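Local coordinates for protein ribokinase (Staphylococcus aureus, PDB 3RY7) that phosphorylates D-ribose at its O5 hydroxyl, using ATP and magnesium, to give D-ribose 5-phosphate, with a monovalent cation as activator, at residues N165-K170 with E187-L192; I182-E187 with T218-L223. All blocks are in the same frame, centred on the assembly; numbering follows the deposited sequence.

Contact 1: N165-K170 with E187-L192; sequences NPAPAK and ETEAEL
With CG anti to its own carbonyl carbon (chi1 -73°) and a bend at chi2 (141°), Glu189 reaches from the first turn of helix 187-194 across to Pro166 and Ala167; Leu192, one helical turn on, has CG anti to its backbone N (chi1 170°) and meets Ala169 and Lys170. The arrangement belongs to the C-terminal end of the parallel strands in the PfkB ribokinase fold: the loop leaving strand 161-165 runs past the start of the helix that follows the neighbouring strand. An inverse gamma turn centred on Pro166 opens this loop, its evidence being the 2.7 Å bond from Ala167 N to Asn165 O.

No direct hydrogen bond joins the two segments, so packing and water carry the contact. Glu189 passes alongside the loop backbone, its CG 3.2 Å from Pro166 O, while its OE2 comes to 3.1 Å from the methyl CB of Ala167. Glu189 OE1 is held by two donors. One is a water that lies 2.9 Å from Glu189 OE1 and also accepts from Asn165 ND2; the other is the backbone N of Asn186, the residue before the helix. Because Asn186 OD1 in turn accepts from Glu189 N, the two residues form a capping box, and the carboxylate that faces the loop is also part of the helix cap. The amide of Asn165 is fixed further by Gln46 at OD1 and by Val184 O at ND2, which gives the bridging water a well-anchored donor. Ala167 also packs on Lys42, which probably binds the sugar substrate. At the outer side, Ala169 CB sits between the two helix side chains, 3.7 Å from Glu189 CG. The same methyl lies 3.5 Å from Leu192 CD2, whose other close neighbour is Lys170 N at 3.4 Å.

Contact 2: I182-E187 with T218-L223; sequences IIVPNE and TVLITL
Pro185 O receives Thr222 N at 3.0 Å, in the plane of the carbonyl and with a fairly straight N-H approach (166°); CA of Ile221 adds a CA-H...O contact to the same oxygen. Thr222 OG1 also stands 3.0 Å from Pro185 O, because chi1 of 51° sets it between the backbone N and carbonyl carbon. A water also joins Thr222 OG1 to Val184 O, 2.8 Å from each.

Earlier in the pair, the parallel strand pattern is regular. Ile183 bonds with both of its backbone polar atoms: its N to Thr218 O, and its O to Leu220 N at 3.0 Å in an almost linear bond (175°). The next bond in this sequence would need an N-H on residue 185, but proline has none, and Pro185 CD lies 3.0 Å from Leu220 O instead. Bonding then resumes at Pro185 O.

Ile182 and Thr218 lie side by side on one face of the sheet, and on the other Ile183 CG2 meets Val219 CG1 at 4.3 Å. Phe211 of helix 201-213 packs on the latter two, whereas Phe256 and Phe260 of helix 252-263 pack on Leu220. Beyond the sheet, Glu187 and Leu223 cross at about a right angle, Glu187 CG to Leu223 CD2 at 3.6 Å. Two neighbouring parallel strands connected by helices make this a beta-alpha-beta crossover; the C-terminal ends of its strands carry Asn186, Thr222 and Leu223, which probably line the ATP site.

Contacts 1 and 2 have centres about 9 Å apart and interleave along the chain: 165-170, 182-187, 187-192, then 218-223. Glu187 belongs to segments of both, though it touches the partner segment only in contact 2. Strands 161-165, 182-183 and 218-222 are successive parallel neighbours in the nine-strand sheet; contact 2 runs along the second and third to their C-terminal ends, where contact 1 joins the loop after the first to the helix after the second. They also touch directly, Pro166 CG packing on Pro185 CB at 3.6 Å. Segment 182-187 thus links the loop beside Lys42, a probable ribose-binding residue, to the probable ATP-site residues ending strand 218-222.

Contact 1: N165-K170 with E187-L192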
loop_
_atom_site.group_PDB
_atom_site.type_symbol
_atom_site.label_atom_id
_atom_site.label_comp_id
_atom_site.label_asym_id
_atom_site.label_seq_id
_atom_site.Cartn_x
_atom_site.Cartn_y
_atom_site.Cartn_z
ATOM N N ASN A 165 -10.791 -21.673 -13.504
ATOM C CA ASN A 165 -9.391 -21.281 -13.368
ATOM C C ASN A 165 -8.642 -22.461 -12.766
ATOM O O ASN A 165 -8.707 -22.691 -11.561
ATOM C CB ASN A 165 -9.302 -20.028 -12.493
ATOM C CG ASN A 165 -7.909 -19.775 -11.959
ATOM O OD1 ASN A 165 -7.739 -19.537 -10.767
ATOM N ND2 ASN A 165 -6.902 -19.833 -12.833
ATOM N N PRO A 166 -7.953 -23.244 -13.618
ATOM C CA PRO A 166 -7.429 -24.553 -13.215
ATOM C C PRO A 166 -6.129 -24.454 -12.417
ATOM O O PRO A 166 -5.112 -25.032 -12.823
ATOM C CB PRO A 166 -7.190 -25.258 -14.559
ATOM C CG PRO A 166 -6.850 -24.140 -15.496
ATOM C CD PRO A 166 -7.658 -22.944 -15.032
ATOM N N ALA A 167 -6.195 -23.751 -11.288
ATOM C CA ALA A 167 -5.040 -23.400 -10.458
ATOM C C ALA A 167 -5.362 -23.735 -9.013
ATOM O O ALA A 167 -6.486 -23.529 -8.568
ATOM C CB ALA A 167 -4.741 -21.889 -10.581
ATOM N N PRO A 168 -4.401 -24.304 -8.289
ATOM C CA PRO A 168 -3.091 -24.698 -8.805
ATOM C C PRO A 168 -3.212 -25.884 -9.771
ATOM O O PRO A 168 -4.170 -26.667 -9.688
ATOM C CB PRO A 168 -2.355 -25.142 -7.536
ATOM C CG PRO A 168 -3.457 -25.684 -6.658
ATOM C CD PRO A 168 -4.607 -24.753 -6.898
ATOM N N ALA A 169 -2.236 -26.012 -10.666
ATOM C CA ALA A 169 -2.241 -27.047 -11.685
ATOM C C ALA A 169 -2.499 -28.432 -11.114
ATOM O O ALA A 169 -1.907 -28.835 -10.115
ATOM C CB ALA A 169 -0.927 -27.037 -12.440
ATOM N N LYS A 170 -3.407 -29.154 -11.754
ATOM C CA LYS A 170 -3.573 -30.576 -11.482
ATOM C C LYS A 170 -4.367 -31.237 -12.606
ATOM O O LYS A 170 -5.015 -30.553 -13.399
ATOM C CB LYS A 170 -4.194 -30.822 -10.097
ATOM C CG LYS A 170 -5.484 -30.084 -9.819
ATOM C CD LYS A 170 -6.019 -30.390 -8.411
ATOM C CE LYS A 170 -5.356 -29.526 -7.339
ATOM N NZ LYS A 170 -6.083 -29.583 -6.026
ATOM N N GLU A 187 0.408 -20.369 -18.253
ATOM C CA GLU A 187 1.202 -21.183 -19.177
ATOM C C GLU A 187 1.510 -22.546 -18.601
ATOM O O GLU A 187 1.557 -23.552 -19.319
ATOM C CB GLU A 187 2.514 -20.480 -19.515
ATOM C CG GLU A 187 2.317 -19.180 -20.236
ATOM C CD GLU A 187 3.476 -18.231 -20.039
ATOM O OE1 GLU A 187 4.633 -18.629 -20.323
ATOM O OE2 GLU A 187 3.218 -17.087 -19.597
ATOM N N THR A 188 1.737 -22.579 -17.298
ATOM C CA THR A 188 2.122 -23.817 -16.648
ATOM C C THR A 188 0.930 -24.766 -16.570
ATOM O O THR A 188 1.064 -25.969 -16.806
ATOM C CB THR A 188 2.685 -23.545 -15.243
ATOM O OG1 THR A 188 3.575 -22.419 -15.300
ATOM C CG2 THR A 188 3.429 -24.759 -14.733
ATOM N N GLU A 189 -0.237 -24.208 -16.258
ATOM C CA GLU A 189 -1.476 -24.981 -16.154
ATOM C C GLU A 189 -1.940 -25.500 -17.519
ATOM O O GLU A 189 -2.410 -26.633 -17.629
ATOM C CB GLU A 189 -2.569 -24.140 -15.478
ATOM C CG GLU A 189 -2.333 -23.956 -13.967
ATOM C CD GLU A 189 -2.674 -22.558 -13.446
ATOM O OE1 GLU A 189 -3.384 -21.782 -14.132
ATOM O OE2 GLU A 189 -2.225 -22.245 -12.320
ATOM N N ALA A 190 -1.796 -24.675 -18.552
ATOM C CA ALA A 190 -2.119 -25.084 -19.913
ATOM C C ALA A 190 -1.350 -26.344 -20.309
ATOM O O ALA A 190 -1.941 -27.322 -20.781
ATOM C CB ALA A 190 -1.831 -23.962 -20.878
ATOM N N GLU A 191 -0.057 -26.308 -20.120
ATOM C CA GLU A 191 0.838 -27.424 -20.525
ATOM C C GLU A 191 0.610 -28.712 -19.763
ATOM O O GLU A 191 0.822 -29.760 -20.288
ATOM C CB GLU A 191 2.307 -27.047 -20.346
ATOM C CG GLU A 191 2.654 -25.690 -20.894
ATOM C CD GLU A 191 4.056 -25.241 -20.514
ATOM O OE1 GLU A 191 4.894 -26.120 -20.143
ATOM O OE2 GLU A 191 4.301 -24.007 -20.594
ATOM N N LEU A 192 0.185 -28.636 -18.525
ATOM C CA LEU A 192 -0.124 -29.832 -17.751
ATOM C C LEU A 192 -1.399 -30.483 -18.283
ATOM O O LEU A 192 -1.554 -31.708 -18.252
ATOM C CB LEU A 192 -0.272 -29.503 -16.263
ATOM C CG LEU A 192 -0.822 -30.657 -15.420
ATOM C CD1 LEU A 192 0.111 -31.874 -15.465
ATOM C CD2 LEU A 192 -1.074 -30.218 -13.985
HETATM O O HOH W 1 -4.010 -19.230 -12.979
HETATM O O HOH W 2 0.238 -23.690 -10.989
#

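Contact 2: I182-E187 with T218-L223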
loop_
_atom_site.group_PDB
_atom_site.type_symbol
_atom_site.label_atom_id
_atom_site.label_comp_id
_atom_site.label_asym_id
_atom_site.label_seq_id
_atom_site.Cartn_x
_atom_site.Cartn_y
_atom_site.Cartn_z
ATOM N N ILE A 182 -15.498 -21.936 -20.284
ATOM C CA ILE A 182 -14.358 -21.031 -20.382
ATOM C C ILE A 182 -13.262 -21.522 -19.465
ATOM O O ILE A 182 -13.477 -21.641 -18.255
ATOM C CB ILE A 182 -14.728 -19.610 -19.910
ATOM C CG1 ILE A 182 -16.007 -19.114 -20.578
ATOM C CG2 ILE A 182 -13.572 -18.631 -20.140
ATOM C CD1 ILE A 182 -16.295 -17.626 -20.266
ATOM N N ILE A 183 -12.098 -21.827 -20.023
ATOM C CA ILE A 183 -10.977 -22.228 -19.199
ATOM C C ILE A 183 -9.878 -21.150 -19.226
ATOM O O ILE A 183 -9.596 -20.571 -20.274
ATOM C CB ILE A 183 -10.463 -23.617 -19.599
ATOM C CG1 ILE A 183 -9.602 -24.198 -18.492
ATOM C CG2 ILE A 183 -9.725 -23.578 -20.946
ATOM C CD1 ILE A 183 -9.278 -25.672 -18.674
ATOM N N VAL A 184 -9.276 -20.876 -18.071
ATOM C CA VAL A 184 -8.310 -19.776 -17.931
ATOM C C VAL A 184 -7.046 -20.213 -17.192
ATOM O O VAL A 184 -6.797 -19.767 -16.077
ATOM C CB VAL A 184 -8.932 -18.611 -17.129
ATOM C CG1 VAL A 184 -7.992 -17.433 -17.045
ATOM C CG2 VAL A 184 -10.261 -18.197 -17.735
ATOM N N PRO A 185 -6.252 -21.100 -17.795
ATOM C CA PRO A 185 -4.986 -21.481 -17.165
ATOM C C PRO A 185 -3.912 -20.400 -17.351
ATOM O O PRO A 185 -4.110 -19.441 -18.101
ATOM C CB PRO A 185 -4.586 -22.747 -17.928
ATOM C CG PRO A 185 -5.234 -22.594 -19.261
ATOM C CD PRO A 185 -6.524 -21.876 -19.016
ATOM N N ASN A 186 -2.800 -20.538 -16.640
ATOM C CA ASN A 186 -1.607 -19.795 -16.987
ATOM C C ASN A 186 -0.816 -20.744 -17.885
ATOM O O ASN A 186 -1.319 -21.826 -18.231
ATOM C CB ASN A 186 -0.827 -19.406 -15.734
ATOM C CG ASN A 186 -0.340 -20.607 -14.962
ATOM O OD1 ASN A 186 -0.285 -21.710 -15.486
ATOM N ND2 ASN A 186 0.029 -20.399 -13.708
ATOM N N GLU A 187 0.408 -20.369 -18.253
ATOM C CA GLU A 187 1.202 -21.183 -19.177
ATOM C C GLU A 187 1.510 -22.546 -18.601
ATOM O O GLU A 187 1.557 -23.552 -19.319
ATOM C CB GLU A 187 2.514 -20.480 -19.515
ATOM C CG GLU A 187 2.317 -19.180 -20.236
ATOM C CD GLU A 187 3.476 -18.231 -20.039
ATOM O OE1 GLU A 187 4.633 -18.629 -20.323
ATOM O OE2 GLU A 187 3.218 -17.087 -19.597
ATOM N N THR A 218 -14.315 -21.564 -25.002
ATOM C CA THR A 218 -13.478 -20.371 -24.905
ATOM C C THR A 218 -12.259 -20.650 -24.072
ATOM O O THR A 218 -12.354 -21.181 -22.959
ATOM C CB THR A 218 -14.213 -19.216 -24.267
ATOM O OG1 THR A 218 -15.422 -18.976 -24.997
ATOM C CG2 THR A 218 -13.315 -17.961 -24.262
ATOM N N VAL A 219 -11.109 -20.284 -24.622
ATOM C CA VAL A 219 -9.825 -20.558 -24.007
ATOM C C VAL A 219 -9.062 -19.258 -23.818
ATOM O O VAL A 219 -8.948 -18.473 -24.758
ATOM C CB VAL A 219 -8.989 -21.502 -24.887
ATOM C CG1 VAL A 219 -7.660 -21.819 -24.223
ATOM C CG2 VAL A 219 -9.770 -22.786 -25.164
ATOM N N LEU A 220 -8.584 -19.018 -22.596
ATOM C CA LEU A 220 -7.614 -17.948 -22.324
ATOM C C LEU A 220 -6.382 -18.566 -21.708
ATOM O O LEU A 220 -6.481 -19.425 -20.826
ATOM C CB LEU A 220 -8.135 -16.917 -21.331
ATOM C CG LEU A 220 -9.183 -15.908 -21.753
ATOM C CD1 LEU A 220 -10.447 -16.618 -22.240
ATOM C CD2 LEU A 220 -9.470 -14.994 -20.566
ATOM N N ILE A 221 -5.219 -18.129 -22.161
ATOM C CA ILE A 221 -3.997 -18.500 -21.493
ATOM C C ILE A 221 -3.348 -17.222 -20.990
ATOM O O ILE A 221 -2.965 -16.357 -21.781
ATOM C CB ILE A 221 -3.043 -19.248 -22.416
ATOM C CG1 ILE A 221 -3.773 -20.421 -23.087
ATOM C CG2 ILE A 221 -1.812 -19.722 -21.643
ATOM C CD1 ILE A 221 -2.905 -21.224 -24.043
ATOM N N THR A 222 -3.263 -17.089 -19.674
ATOM C CA THR A 222 -2.600 -15.940 -19.081
ATOM C C THR A 222 -1.088 -16.127 -19.222
ATOM O O THR A 222 -0.558 -17.224 -18.991
ATOM C CB THR A 222 -3.016 -15.754 -17.614
ATOM O OG1 THR A 222 -2.848 -16.987 -16.900
ATOM C CG2 THR A 222 -4.464 -15.298 -17.539
ATOM N N LEU A 223 -0.405 -15.067 -19.646
ATOM C CA LEU A 223 1.004 -15.177 -20.022
ATOM C C LEU A 223 1.912 -14.313 -19.139
ATOM O O LEU A 223 3.105 -14.145 -19.430
ATOM C CB LEU A 223 1.186 -14.802 -21.494
ATOM C CG LEU A 223 0.277 -15.546 -22.481
ATOM C CD1 LEU A 223 0.263 -14.856 -23.834
ATOM C CD2 LEU A 223 0.697 -16.996 -22.614
HETATM O O HOH W 3 -4.856 -17.923 -15.214
#